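Glutathione s-transferase (Haemonchus contortus, PDB 2WS2) probably catalyses the conjugation of glutathione to electrophilic substrates, releasing a halide anion and a proton, as a sigma-family transferase. Local coordinates at residues A[93-98]-A[157-162]; A[127-132]-A[170-175]. All coordinates share one frame; numbering follows the deposited sequence.

Contact 1: residues A[93-98]-A[157-162]; sequences DQFKDF and DLYVAE
Phe-95 projects from helix 82-100 onto the backbone of Tyr-159 and Val-160, and Phe-95 and Tyr-159 together carry most of this helix-helix contact in the all-helical C-terminal domain of the glutathione transferase fold. The CB of Phe-95 faces helix 155-162 while touching Phe-132 of helix 118-143. With CG anti to the backbone N (chi1 165°), the ring is extended across the gap between the helices. Phe-95 CD1 reaches Val-160 CB at 4.0 Å, whereas Phe-95 CD2 lies 3.7 Å from Tyr-159 CB. Farther out, Tyr-159 O lies over the ring face near its outer end, 3.1 Å from Phe-95 CZ and 3.2 Å from Phe-95 CE2. Phe-95 CE1 also lies under this oxygen and meets Val-160 CA, while Phe-95 CE2 comes 3.7 Å from Tyr-159 CD1. Val-160 CA stands over the Phe-95 ring face, 4.1 Å from the centroid and only 19° off the normal, which satisfies a CH-pi geometry. The Phe-95 and Tyr-159 side chains cross at about a right angle. Lys-96, bent at chi2 and chi4, brings NZ obliquely to the phenol, 3.6 Å from Tyr-159 OH, without a hydrogen bond. The local axes run nearly parallel, 26° apart, and approach to 9.9 Å, a spacing the Phe-95 ring bridges. Tyr-159 continues outward against Ile-17 of helix 16-24 and Val-65 and Val-68 of helix 64-75, and Lys-96 also rests on Val-65. The pair therefore backs onto the thioredoxin-like domain, beside the helix that follows strand 59-62.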
loop_
_atom_site.group_PDB
_atom_site.type_symbol
_atom_site.label_atom_id
_atom_site.label_comp_id
_atom_site.label_asym_id
_atom_site.label_seq_id
_atom_site.Cartn_x
_atom_site.Cartn_y
_atom_site.Cartn_z
ATOM N N ASP A 93 0.008 6.345 0.400
ATOM C CA ASP A 93 -1.006 5.333 0.184
ATOM C C ASP A 93 -2.060 5.987 -0.732
ATOM O O ASP A 93 -2.558 5.386 -1.679
ATOM C CB ASP A 93 -1.637 5.009 1.517
ATOM C CG ASP A 93 -1.319 3.569 2.027
ATOM O OD1 ASP A 93 -0.320 2.890 1.643
ATOM O OD2 ASP A 93 -2.078 3.180 2.901
ATOM N N GLN A 94 -2.412 7.229 -0.407
ATOM C CA GLN A 94 -3.456 7.949 -1.117
ATOM C C GLN A 94 -3.033 8.241 -2.571
ATOM O O GLN A 94 -3.845 8.150 -3.498
ATOM C CB GLN A 94 -3.765 9.266 -0.405
ATOM C CG GLN A 94 -4.762 10.147 -1.141
ATOM C CD GLN A 94 -6.169 9.598 -1.010
ATOM O OE1 GLN A 94 -6.457 8.826 -0.088
ATOM N NE2 GLN A 94 -7.050 10.005 -1.894
ATOM N N PHE A 95 -1.777 8.638 -2.747
ATOM C CA PHE A 95 -1.227 8.861 -4.091
ATOM C C PHE A 95 -1.296 7.560 -4.890
ATOM O O PHE A 95 -1.770 7.532 -6.029
ATOM C CB PHE A 95 0.206 9.420 -4.008
ATOM C CG PHE A 95 0.961 9.347 -5.289
ATOM C CD1 PHE A 95 0.682 10.234 -6.336
ATOM C CD2 PHE A 95 1.946 8.374 -5.476
ATOM C CE1 PHE A 95 1.367 10.174 -7.538
ATOM C CE2 PHE A 95 2.674 8.303 -6.693
ATOM C CZ PHE A 95 2.366 9.207 -7.729
ATOM N N LYS A 96 -0.900 6.467 -4.244
ATOM C CA LYS A 96 -0.965 5.154 -4.863
ATOM C C LYS A 96 -2.382 4.802 -5.358
ATOM O O LYS A 96 -2.524 4.234 -6.432
ATOM C CB LYS A 96 -0.420 4.091 -3.897
ATOM C CG LYS A 96 0.356 2.978 -4.574
ATOM C CD LYS A 96 1.821 3.392 -4.776
ATOM C CE LYS A 96 2.598 2.381 -5.565
ATOM N NZ LYS A 96 4.026 2.325 -5.068
ATOM N N ASP A 97 -3.429 5.135 -4.596
ATOM C CA ASP A 97 -4.806 4.854 -5.050
ATOM C C ASP A 97 -5.167 5.763 -6.216
ATOM O O ASP A 97 -6.088 5.478 -6.985
ATOM C CB ASP A 97 -5.839 5.069 -3.934
ATOM C CG ASP A 97 -5.821 3.961 -2.872
ATOM O OD1 ASP A 97 -5.212 2.898 -3.107
ATOM O OD2 ASP A 97 -6.435 4.164 -1.793
ATOM N N PHE A 98 -4.464 6.884 -6.317
ATOM C CA PHE A 98 -4.681 7.797 -7.418
ATOM C C PHE A 98 -4.074 7.147 -8.640
ATOM O O PHE A 98 -4.704 7.118 -9.682
ATOM C CB PHE A 98 -4.075 9.167 -7.138
ATOM C CG PHE A 98 -3.968 10.070 -8.369
ATOM C CD1 PHE A 98 -5.097 10.683 -8.905
ATOM C CD2 PHE A 98 -2.739 10.315 -8.956
ATOM C CE1 PHE A 98 -5.005 11.519 -10.025
ATOM C CE2 PHE A 98 -2.631 11.177 -10.078
ATOM C CZ PHE A 98 -3.775 11.771 -10.603
ATOM N N ASP A 157 6.744 13.270 -0.420
ATOM C CA ASP A 157 7.218 14.242 -1.427
ATOM C C ASP A 157 7.749 13.552 -2.697
ATOM O O ASP A 157 7.398 13.933 -3.816
ATOM C CB ASP A 157 8.307 15.104 -0.784
ATOM C CG ASP A 157 7.732 16.052 0.256
ATOM O OD1 ASP A 157 6.728 16.687 -0.038
ATOM O OD2 ASP A 157 8.262 16.148 1.366
ATOM N N LEU A 158 8.558 12.506 -2.526
ATOM C CA LEU A 158 9.176 11.886 -3.682
ATOM C C LEU A 158 8.126 11.312 -4.618
ATOM O O LEU A 158 8.214 11.497 -5.833
ATOM C CB LEU A 158 10.294 10.914 -3.297
ATOM C CG LEU A 158 11.433 11.548 -2.497
ATOM C CD1 LEU A 158 12.518 10.578 -2.182
ATOM C CD2 LEU A 158 12.034 12.810 -3.218
ATOM N N TYR A 159 7.054 10.761 -4.049
ATOM C CA TYR A 159 6.126 9.982 -4.865
ATOM C C TYR A 159 5.240 10.887 -5.697
ATOM O O TYR A 159 4.951 10.605 -6.847
ATOM C CB TYR A 159 5.240 9.093 -3.992
ATOM C CG TYR A 159 5.711 7.658 -3.848
ATOM C CD1 TYR A 159 5.525 6.735 -4.873
ATOM C CD2 TYR A 159 6.270 7.207 -2.651
ATOM C CE1 TYR A 159 5.932 5.400 -4.742
ATOM C CE2 TYR A 159 6.680 5.848 -2.507
ATOM C CZ TYR A 159 6.499 4.972 -3.547
ATOM O OH TYR A 159 6.920 3.672 -3.408
ATOM N N VAL A 160 4.757 11.964 -5.111
ATOM C CA VAL A 160 3.798 12.739 -5.860
ATOM C C VAL A 160 4.501 13.658 -6.879
ATOM O O VAL A 160 3.949 13.934 -7.935
ATOM C CB VAL A 160 2.708 13.416 -4.949
ATOM C CG1 VAL A 160 3.040 13.247 -3.493
ATOM C CG2 VAL A 160 2.431 14.913 -5.324
ATOM N N ALA A 161 5.724 14.060 -6.568
ATOM C CA ALA A 161 6.452 15.060 -7.383
ATOM C C ALA A 161 7.032 14.415 -8.638
ATOM O O ALA A 161 7.215 15.086 -9.682
ATOM C CB ALA A 161 7.561 15.740 -6.555
ATOM N N GLU A 162 7.314 13.104 -8.543
ATOM C CA GLU A 162 7.790 12.304 -9.664
ATOM C C GLU A 162 6.728 12.030 -10.752
ATOM O O GLU A 162 7.078 11.890 -11.901
ATOM C CB GLU A 162 8.477 11.013 -9.145
ATOM C CG GLU A 162 8.910 9.984 -10.174
ATOM C CD GLU A 162 9.949 10.510 -11.203
ATOM O OE1 GLU A 162 9.864 10.074 -12.364
ATOM O OE2 GLU A 162 10.843 11.317 -10.849
#

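Contact 2: residues A[127-132]-A[170-175]; sequences PARQKF and PKLYDG
The carbonyl oxygen Leu-172 O is modelled as accepting a hydrogen bond from Arg-129 NH1 at 2.5 Å, too short to be taken at face value. If real, it ties helix 118-143 of the helical C-terminal domain to the loop between helices 155-162 and 177-186. The bond is also bent, at 130° at the hydrogen. Leu-172 O lies near the guanidinium plane, at its edge, while Lys-171 O sits 3.8 Å above one face of the Arg-129 guanidinium and toward the rim. Two successive carbonyls thus approach the same cationic group from different directions, although Lys-171 O makes no bond and may add only a weaker electrostatic contribution. The reach comes from a chain that runs extended from CB through CD, then bends at chi3 (67°) to swing the guanidinium across the loop. Asp-174 contributes less: Asp-174 OD2 remains 6.0 Å from Arg-129 NH2, so any attraction is long-range and no salt bridge forms. Leu-172 itself is buried, and its side chain touches Phe-125 and Phe-133 of the same long helix and Thr-166, adding apolar packing to the polar tie. Tyr-173 packs its ring against Phe-133 and reaches helix 177-186. Arg-129 CD touches both ends of the leucine, with Leu-172 O at 3.1 Å and Leu-172 CD1 at 4.2 Å.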
loop_
_atom_site.group_PDB
_atom_site.type_symbol
_atom_site.label_atom_id
_atom_site.label_comp_id
_atom_site.label_asym_id
_atom_site.label_seq_id
_atom_site.Cartn_x
_atom_site.Cartn_y
_atom_site.Cartn_z
ATOM N N PRO A 127 -12.024 13.662 -12.882
ATOM C CA PRO A 127 -12.577 13.706 -11.540
ATOM C C PRO A 127 -11.669 13.006 -10.530
ATOM O O PRO A 127 -11.929 13.089 -9.325
ATOM C CB PRO A 127 -13.918 12.974 -11.681
ATOM C CG PRO A 127 -14.135 12.835 -13.172
ATOM C CD PRO A 127 -12.801 12.769 -13.749
ATOM N N ALA A 128 -10.622 12.343 -11.027
ATOM C CA ALA A 128 -9.602 11.707 -10.174
ATOM C C ALA A 128 -8.478 12.672 -9.900
ATOM O O ALA A 128 -7.896 12.648 -8.822
ATOM C CB ALA A 128 -9.048 10.416 -10.813
ATOM N N ARG A 129 -8.163 13.508 -10.900
ATOM C CA ARG A 129 -7.100 14.506 -10.773
ATOM C C ARG A 129 -7.611 15.652 -9.883
ATOM O O ARG A 129 -6.871 16.185 -9.057
ATOM C CB ARG A 129 -6.695 15.030 -12.172
ATOM C CG ARG A 129 -5.539 16.026 -12.180
ATOM C CD ARG A 129 -5.327 16.589 -13.576
ATOM N NE ARG A 129 -6.443 17.435 -14.028
ATOM C CZ ARG A 129 -6.451 18.765 -13.919
ATOM N NH1 ARG A 129 -5.404 19.379 -13.383
ATOM N NH2 ARG A 129 -7.499 19.479 -14.355
ATOM N N GLN A 130 -8.873 16.025 -10.061
ATOM C CA GLN A 130 -9.550 16.973 -9.170
ATOM C C GLN A 130 -9.459 16.564 -7.687
ATOM O O GLN A 130 -9.050 17.360 -6.830
ATOM C CB GLN A 130 -11.001 17.099 -9.572
ATOM C CG GLN A 130 -11.187 17.865 -10.863
ATOM C CD GLN A 130 -10.749 19.307 -10.716
ATOM O OE1 GLN A 130 -9.896 19.792 -11.456
ATOM N NE2 GLN A 130 -11.294 19.972 -9.733
ATOM N N LYS A 131 -9.826 15.317 -7.409
ATOM C CA LYS A 131 -9.825 14.774 -6.055
ATOM C C LYS A 131 -8.443 14.916 -5.423
ATOM O O LYS A 131 -8.293 15.571 -4.397
ATOM C CB LYS A 131 -10.247 13.287 -6.084
ATOM C CG LYS A 131 -11.188 12.867 -4.922
ATOM C CD LYS A 131 -10.714 11.575 -4.287
ATOM C CE LYS A 131 -11.403 11.333 -2.935
ATOM N NZ LYS A 131 -12.813 10.853 -3.046
ATOM N N PHE A 132 -7.427 14.326 -6.053
ATOM C CA PHE A 132 -6.130 14.242 -5.437
ATOM C C PHE A 132 -5.397 15.567 -5.375
ATOM O O PHE A 132 -4.800 15.902 -4.367
ATOM C CB PHE A 132 -5.256 13.207 -6.111
ATOM C CG PHE A 132 -3.975 12.983 -5.402
ATOM C CD1 PHE A 132 -3.967 12.459 -4.094
ATOM C CD2 PHE A 132 -2.781 13.265 -5.999
ATOM C CE1 PHE A 132 -2.774 12.239 -3.411
ATOM C CE2 PHE A 132 -1.570 13.031 -5.313
ATOM C CZ PHE A 132 -1.584 12.524 -4.018
ATOM N N PRO A 170 0.440 17.587 -20.651
ATOM C CA PRO A 170 1.012 18.914 -20.359
ATOM C C PRO A 170 0.205 19.738 -19.358
ATOM O O PRO A 170 0.794 20.533 -18.617
ATOM C CB PRO A 170 0.981 19.623 -21.739
ATOM C CG PRO A 170 -0.131 18.957 -22.461
ATOM C CD PRO A 170 -0.051 17.504 -22.037
ATOM N N LYS A 171 -1.125 19.570 -19.367
ATOM C CA LYS A 171 -2.048 20.337 -18.520
ATOM C C LYS A 171 -2.388 19.596 -17.208
ATOM O O LYS A 171 -3.498 19.710 -16.676
ATOM C CB LYS A 171 -3.325 20.696 -19.300
ATOM C CG LYS A 171 -3.865 19.558 -20.183
ATOM C CD LYS A 171 -5.037 19.991 -21.089
ATOM C CE LYS A 171 -5.726 18.755 -21.693
ATOM N NZ LYS A 171 -4.879 18.053 -22.701
ATOM N N LEU A 172 -1.409 18.853 -16.708
ATOM C CA LEU A 172 -1.577 18.002 -15.523
ATOM C C LEU A 172 -1.947 18.820 -14.277
ATOM O O LEU A 172 -3.046 18.656 -13.749
ATOM C CB LEU A 172 -0.359 17.121 -15.313
ATOM C CG LEU A 172 -0.448 15.972 -14.279
ATOM C CD1 LEU A 172 -1.595 14.980 -14.532
ATOM C CD2 LEU A 172 0.851 15.266 -14.264
ATOM N N TYR A 173 -1.089 19.723 -13.812
ATOM C CA TYR A 173 -1.528 20.558 -12.686
ATOM C C TYR A 173 -1.951 21.967 -13.128
ATOM O O TYR A 173 -1.412 22.970 -12.636
ATOM C CB TYR A 173 -0.527 20.622 -11.497
ATOM C CG TYR A 173 0.651 19.652 -11.440
ATOM C CD1 TYR A 173 1.702 19.898 -10.589
ATOM C CD2 TYR A 173 0.718 18.525 -12.222
ATOM C CE1 TYR A 173 2.784 19.062 -10.497
ATOM C CE2 TYR A 173 1.806 17.686 -12.152
ATOM C CZ TYR A 173 2.831 17.964 -11.299
ATOM O OH TYR A 173 3.891 17.120 -11.216
ATOM N N ASP A 174 -2.906 22.022 -14.064
ATOM C CA ASP A 174 -3.397 23.278 -14.638
ATOM C C ASP A 174 -3.990 24.190 -13.549
ATOM O O ASP A 174 -3.319 25.120 -13.083
ATOM C CB ASP A 174 -4.381 23.020 -15.802
ATOM C CG ASP A 174 -4.653 24.286 -16.640
ATOM O OD1 ASP A 174 -3.677 24.914 -17.122
ATOM O OD2 ASP A 174 -5.834 24.649 -16.814
ATOM N N GLY A 175 -5.207 23.907 -13.096
ATOM C CA GLY A 175 -5.796 24.670 -12.003
ATOM C C GLY A 175 -5.189 24.386 -10.631
ATOM O O GLY A 175 -5.889 24.488 -9.625
#

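Overall arrangement
Contact 1 is a buried helix-helix interface about 6 Å from the chain's centre to its own, whereas contact 2 is a surface helix-loop tie about 17 Å out by the same measure. Their chemistry follows these places: aromatic and aliphatic packing in the first, a guanidinium meeting backbone carbonyls in the second. Their segments alternate along the chain, so 127-132 falls between the two halves of contact 1, and their centres are about 13 Å apart. Helices 82-100 and 118-143 pack directly on each other where the contacts meet, with Phe-98 CE1 3.7 Å from Arg-129 CA. The contacts share no helix, but the loop of contact 2 follows helix 155-162 of contact 1.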